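Local coordinates for ABC transporter substrate binding protein (Ribose) (Agrobacterium vitis, PDB 5DKV), which probably serves as the sugar-binding component of an ABC transporter, and holds alpha-D-tagatopyranose in the cleft between its two lobes, at residues L135-G145 with I296-F304. Residues are numbered along the deposited sequence; the frame is centred on the assembly and turned at random.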
ATOM      1  N   LEU A 135     -13.392   8.344  10.911  1.00 10.74           N
ATOM      2  CA  LEU A 135     -13.201   9.783  10.964  1.00 10.77           C
ATOM      3  C   LEU A 135     -12.360  10.306   9.821  1.00  9.70           C
ATOM      4  O   LEU A 135     -12.492  11.465   9.443  1.00  9.94           O
ATOM      5  CB  LEU A 135     -12.525  10.179  12.274  1.00 10.23           C
ATOM      6  CG  LEU A 135     -13.330   9.959  13.546  1.00 15.04           C
ATOM      7  CD1 LEU A 135     -12.410  10.042  14.739  1.00 15.85           C
ATOM      8  CD2 LEU A 135     -14.438  10.980  13.647  1.00 23.90           C
ATOM      9  N   SER A 136     -11.497   9.444   9.285  1.00  9.28           N
ATOM     10  CA  SER A 136     -10.530   9.849   8.278  1.00  8.97           C
ATOM     11  C   SER A 136      -9.988   8.669   7.521  1.00 10.09           C
ATOM     12  O   SER A 136      -9.983   7.558   8.030  1.00  8.68           O
ATOM     13  CB  SER A 136      -9.393  10.607   8.945  1.00  8.84           C
ATOM     14  OG  SER A 136      -8.520  11.200   8.002  1.00 10.83           O
ATOM     15  N   TYR A 137      -9.514   8.942   6.304  1.00 10.53           N
ATOM     16  CA  TYR A 137      -8.840   7.989   5.448  1.00  8.37           C
ATOM     17  C   TYR A 137      -7.472   8.569   5.111  1.00  8.02           C
ATOM     18  O   TYR A 137      -7.394   9.639   4.489  1.00  9.88           O
ATOM     19  CB  TYR A 137      -9.648   7.750   4.160  1.00  9.07           C
ATOM     20  CG  TYR A 137      -8.953   6.870   3.147  1.00  9.09           C
ATOM     21  CD1 TYR A 137      -8.211   5.776   3.535  1.00  8.56           C
ATOM     22  CD2 TYR A 137      -9.034   7.154   1.795  1.00 14.72           C
ATOM     23  CE1 TYR A 137      -7.570   4.964   2.593  1.00  9.75           C
ATOM     24  CE2 TYR A 137      -8.402   6.359   0.864  1.00 15.22           C
ATOM     25  CZ  TYR A 137      -7.672   5.264   1.275  1.00 13.39           C
ATOM     26  OH  TYR A 137      -7.035   4.473   0.352  1.00 11.77           O
ATOM     27  N   ILE A 138      -6.427   7.897   5.557  1.00  7.75           N
ATOM     28  CA  ILE A 138      -5.054   8.388   5.409  1.00  7.51           C
ATOM     29  C   ILE A 138      -4.285   7.365   4.584  1.00  9.58           C
ATOM     30  O   ILE A 138      -4.133   6.203   5.011  1.00  9.10           O
ATOM     31  CB  ILE A 138      -4.388   8.592   6.763  1.00  7.53           C
ATOM     32  CG1 ILE A 138      -5.170   9.605   7.582  1.00  9.24           C
ATOM     33  CG2 ILE A 138      -2.929   9.077   6.581  1.00  8.97           C
ATOM     34  CD1 ILE A 138      -4.727   9.693   9.022  1.00 11.87           C
ATOM     35  N   ALA A 139      -3.811   7.786   3.415  1.00 11.68           N
ATOM     36  CA  ALA A 139      -3.215   6.851   2.459  1.00  7.34           C
ATOM     37  C   ALA A 139      -2.505   7.573   1.343  1.00 12.60           C
ATOM     38  O   ALA A 139      -2.629   8.793   1.219  1.00 10.75           O
ATOM     39  CB  ALA A 139      -4.295   5.967   1.878  1.00  8.76           C
ATOM     40  N   SER A 140      -1.802   6.839   0.489  1.00 10.27           N
ATOM     41  CA  SER A 140      -1.288   7.448  -0.745  1.00 10.10           C
ATOM     42  C   SER A 140      -2.425   7.826  -1.690  1.00 14.91           C
ATOM     43  O   SER A 140      -3.532   7.324  -1.562  1.00 11.81           O
ATOM     44  CB  SER A 140      -0.355   6.494  -1.484  1.00  8.81           C
ATOM     45  OG  SER A 140       0.708   6.060  -0.667  1.00 11.22           O
ATOM     46  N   ASP A 141      -2.135   8.689  -2.653  1.00 10.68           N
ATOM     47  CA  ASP A 141      -3.038   8.929  -3.755  1.00  9.09           C
ATOM     48  C   ASP A 141      -2.816   7.768  -4.728  1.00 13.93           C
ATOM     49  O   ASP A 141      -1.948   7.847  -5.596  1.00 11.96           O
ATOM     50  CB  ASP A 141      -2.766  10.302  -4.431  1.00 11.64           C
ATOM     51  CG  ASP A 141      -3.692  10.584  -5.631  1.00 20.18           C
ATOM     52  OD1 ASP A 141      -4.320   9.653  -6.203  1.00 17.05           O
ATOM     53  OD2 ASP A 141      -3.785  11.769  -6.036  1.00 20.39           O
ATOM     54  N   ASN A 142      -3.556   6.674  -4.579  1.00 10.60           N
ATOM     55  CA  ASN A 142      -3.184   5.461  -5.292  1.00  9.94           C
ATOM     56  C   ASN A 142      -3.476   5.461  -6.784  1.00  9.70           C
ATOM     57  O   ASN A 142      -2.778   4.794  -7.561  1.00  9.61           O
ATOM     58  CB  ASN A 142      -3.839   4.279  -4.604  1.00 10.33           C
ATOM     59  CG  ASN A 142      -3.133   3.945  -3.330  1.00 10.47           C
ATOM     60  OD1 ASN A 142      -2.039   3.417  -3.364  1.00  9.97           O
ATOM     61  ND2 ASN A 142      -3.738   4.280  -2.198  1.00 10.06           N
ATOM     62  N   VAL A 143      -4.461   6.250  -7.212  1.00 10.64           N
ATOM     63  CA  VAL A 143      -4.647   6.412  -8.648  1.00 10.03           C
ATOM     64  C   VAL A 143      -3.433   7.114  -9.260  1.00 10.28           C
ATOM     65  O   VAL A 143      -2.919   6.668 -10.298  1.00 11.74           O
ATOM     66  CB  VAL A 143      -5.924   7.210  -8.987  1.00 10.70           C
ATOM     67  CG1 VAL A 143      -5.996   7.487 -10.484  1.00 12.87           C
ATOM     68  CG2 VAL A 143      -7.156   6.434  -8.533  1.00 13.55           C
ATOM     69  N   LEU A 144      -2.982   8.200  -8.621  1.00 12.06           N
ATOM     70  CA  LEU A 144      -1.771   8.892  -9.045  1.00 10.38           C
ATOM     71  C   LEU A 144      -0.593   7.949  -9.073  1.00 10.11           C
ATOM     72  O   LEU A 144       0.217   8.013  -9.987  1.00 12.96           O
ATOM     73  CB  LEU A 144      -1.458  10.097  -8.125  1.00 14.51           C
ATOM     74  CG  LEU A 144      -0.166  10.869  -8.443  1.00 12.84           C
ATOM     75  CD1 LEU A 144      -0.204  11.521  -9.826  1.00 15.60           C
ATOM     76  CD2 LEU A 144       0.103  11.925  -7.367  1.00 19.20           C
ATOM     77  N   GLY A 145      -0.481   7.097  -8.058  1.00  9.94           N
ATOM     78  CA  GLY A 145       0.595   6.117  -7.999  1.00 12.26           C
ATOM     79  C   GLY A 145       0.667   5.276  -9.266  1.00 10.46           C
ATOM     80  O   GLY A 145       1.745   5.019  -9.826  1.00 10.06           O
ATOM     81  N   ILE A 296     -10.577  16.772  12.813  1.00  9.93           N
ATOM     82  CA  ILE A 296      -9.504  16.305  11.958  1.00  8.54           C
ATOM     83  C   ILE A 296      -9.988  16.170  10.508  1.00 10.54           C
ATOM     84  O   ILE A 296     -11.189  15.987  10.253  1.00 11.62           O
ATOM     85  CB  ILE A 296      -8.934  14.964  12.468  1.00  8.41           C
ATOM     86  CG1 ILE A 296      -9.961  13.833  12.370  1.00  8.51           C
ATOM     87  CG2 ILE A 296      -8.430  15.107  13.904  1.00 11.08           C
ATOM     88  CD1 ILE A 296      -9.342  12.446  12.618  1.00  9.86           C
ATOM     89  N   PRO A 297      -9.063  16.269   9.541  1.00  9.36           N
ATOM     90  CA  PRO A 297      -9.451  16.117   8.125  1.00  9.99           C
ATOM     91  C   PRO A 297     -10.022  14.730   7.832  1.00  7.55           C
ATOM     92  O   PRO A 297      -9.575  13.756   8.421  1.00  9.85           O
ATOM     93  CB  PRO A 297      -8.138  16.294   7.356  1.00 10.41           C
ATOM     94  CG  PRO A 297      -7.147  16.800   8.330  1.00 18.06           C
ATOM     95  CD  PRO A 297      -7.619  16.467   9.714  1.00  9.96           C
ATOM     96  N   THR A 298     -10.988  14.624   6.926  1.00 10.60           N
ATOM     97  CA  THR A 298     -11.533  13.311   6.590  1.00  6.59           C
ATOM     98  C   THR A 298     -10.636  12.584   5.615  1.00  9.95           C
ATOM     99  O   THR A 298     -10.820  11.381   5.368  1.00  9.88           O
ATOM    100  CB  THR A 298     -12.921  13.406   5.953  1.00 10.50           C
ATOM    101  OG1 THR A 298     -12.819  14.166   4.768  1.00 12.63           O
ATOM    102  CG2 THR A 298     -13.926  14.090   6.880  1.00 13.64           C
ATOM    103  N   LYS A 299      -9.680  13.312   5.044  1.00 11.78           N
ATOM    104  CA  LYS A 299      -8.653  12.718   4.175  1.00 14.00           C
ATOM    105  C   LYS A 299      -7.277  13.335   4.351  1.00 10.08           C
ATOM    106  O   LYS A 299      -7.143  14.547   4.411  1.00 12.74           O
ATOM    107  CB  LYS A 299      -9.040  12.871   2.713  1.00 16.74           C
ATOM    108  CG  LYS A 299     -10.238  12.061   2.313  1.00 24.22           C
ATOM    109  CD  LYS A 299     -10.528  12.235   0.819  1.00 31.98           C
ATOM    110  CE  LYS A 299     -11.813  11.521   0.406  1.00 32.56           C
ATOM    111  NZ  LYS A 299     -13.012  12.077   1.108  1.00 28.47           N
ATOM    112  N   ILE A 300      -6.252  12.493   4.433  1.00  8.05           N
ATOM    113  CA  ILE A 300      -4.881  12.972   4.311  1.00  9.47           C
ATOM    114  C   ILE A 300      -4.182  12.083   3.310  1.00  8.46           C
ATOM    115  O   ILE A 300      -4.143  10.851   3.487  1.00  9.87           O
ATOM    116  CB  ILE A 300      -4.114  12.951   5.654  1.00 12.67           C
ATOM    117  CG1 ILE A 300      -4.899  13.680   6.727  1.00 12.33           C
ATOM    118  CG2 ILE A 300      -2.724  13.580   5.471  1.00 12.42           C
ATOM    119  CD1 ILE A 300      -4.238  13.663   8.106  1.00 16.13           C
ATOM    120  N   GLY A 301      -3.657  12.715   2.266  1.00 10.35           N
ATOM    121  CA  GLY A 301      -2.984  12.029   1.178  1.00  9.12           C
ATOM    122  C   GLY A 301      -1.483  12.147   1.353  1.00 14.42           C
ATOM    123  O   GLY A 301      -0.965  13.242   1.462  1.00 18.07           O
ATOM    124  N   THR A 302      -0.786  11.016   1.385  1.00 11.38           N
ATOM    125  CA  THR A 302       0.658  11.012   1.603  1.00 11.15           C
ATOM    126  C   THR A 302       1.322  10.757   0.255  1.00 12.67           C
ATOM    127  O   THR A 302       0.685  10.238  -0.646  1.00 13.00           O
ATOM    128  CB  THR A 302       1.064   9.963   2.649  1.00 12.77           C
ATOM    129  OG1 THR A 302       0.596   8.671   2.242  1.00 12.40           O
ATOM    130  CG2 THR A 302       0.425  10.314   4.004  1.00 15.47           C
ATOM    131  N   GLY A 303       2.587  11.123   0.124  1.00 13.23           N
ATOM    132  CA  GLY A 303       3.235  11.177  -1.182  1.00 16.36           C
ATOM    133  C   GLY A 303       4.039   9.967  -1.601  1.00 11.20           C
ATOM    134  O   GLY A 303       4.025   8.939  -0.936  1.00 12.93           O
ATOM    135  N   PHE A 304       4.732  10.117  -2.727  1.00 11.13           N
ATOM    136  CA  PHE A 304       5.594   9.077  -3.259  1.00 10.17           C
ATOM    137  C   PHE A 304       7.019   9.593  -3.366  1.00 13.88           C
ATOM    138  O   PHE A 304       7.265  10.798  -3.508  1.00 15.92           O
ATOM    139  CB  PHE A 304       5.137   8.619  -4.642  1.00 10.65           C
ATOM    140  CG  PHE A 304       3.742   8.138  -4.682  1.00 11.15           C
ATOM    141  CD1 PHE A 304       3.418   6.928  -4.115  1.00 11.78           C
ATOM    142  CD2 PHE A 304       2.759   8.877  -5.292  1.00 12.71           C
ATOM    143  CE1 PHE A 304       2.129   6.464  -4.148  1.00 10.54           C
ATOM    144  CE2 PHE A 304       1.489   8.424  -5.338  1.00 11.47           C
ATOM    145  CZ  PHE A 304       1.161   7.219  -4.759  1.00 10.52           C
TER
HETATM  146  O   HOH W   1     -13.110  13.980  10.450  1.00 10.84           O
HETATM  147  O   HOH W   2       2.455   7.431   0.667  1.00  9.39           O
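Strands 137-140 and 299-302 pair in parallel at the hinge of this periplasmic binding protein, where both segments are crossings between the lobes: the chain leaves 137-140 for helix 142-156 of the other lobe, and strand 299-307 runs on beside it. Strand 112-115 flanks the pair through 137-140. Four backbone bonds form the ladder: Y137 N to T298 O, I300 N to Y137 O, A139 N to I300 O and T302 N to A139 O; the third, at 3.1 Å, meets its carbonyl nearly head-on. Just before the ladder, S136 OG, turned anti to the backbone N (chi1 -171°), donates to P297 O at 2.8 Å, so the carbonyl of an exposed proline satisfies the hydroxyl of a buried serine. I138 and I300 lie side by side, CG1 of I138 4.0 Å from CB of I300; beta-branched chains suit a strand, and I138 also touches I113. Beyond the ladder F304 reaches helix 142-156, where D141, at the N-cap, accepts from L144 N through OD1. The ring edge meets D141 O in plane, CZ to O 3.3 Å, and CZ lies 3.5 Å from G145 CA, where glycine leaves room for the ring. One water bridges S140 OG, T302 OG1 and G303 O. S140 OG, held by this water, also bonds OE1 of Q274, which lines the tagatose pocket, so the C-terminal end of the pairing probably helps position that first-shell residue.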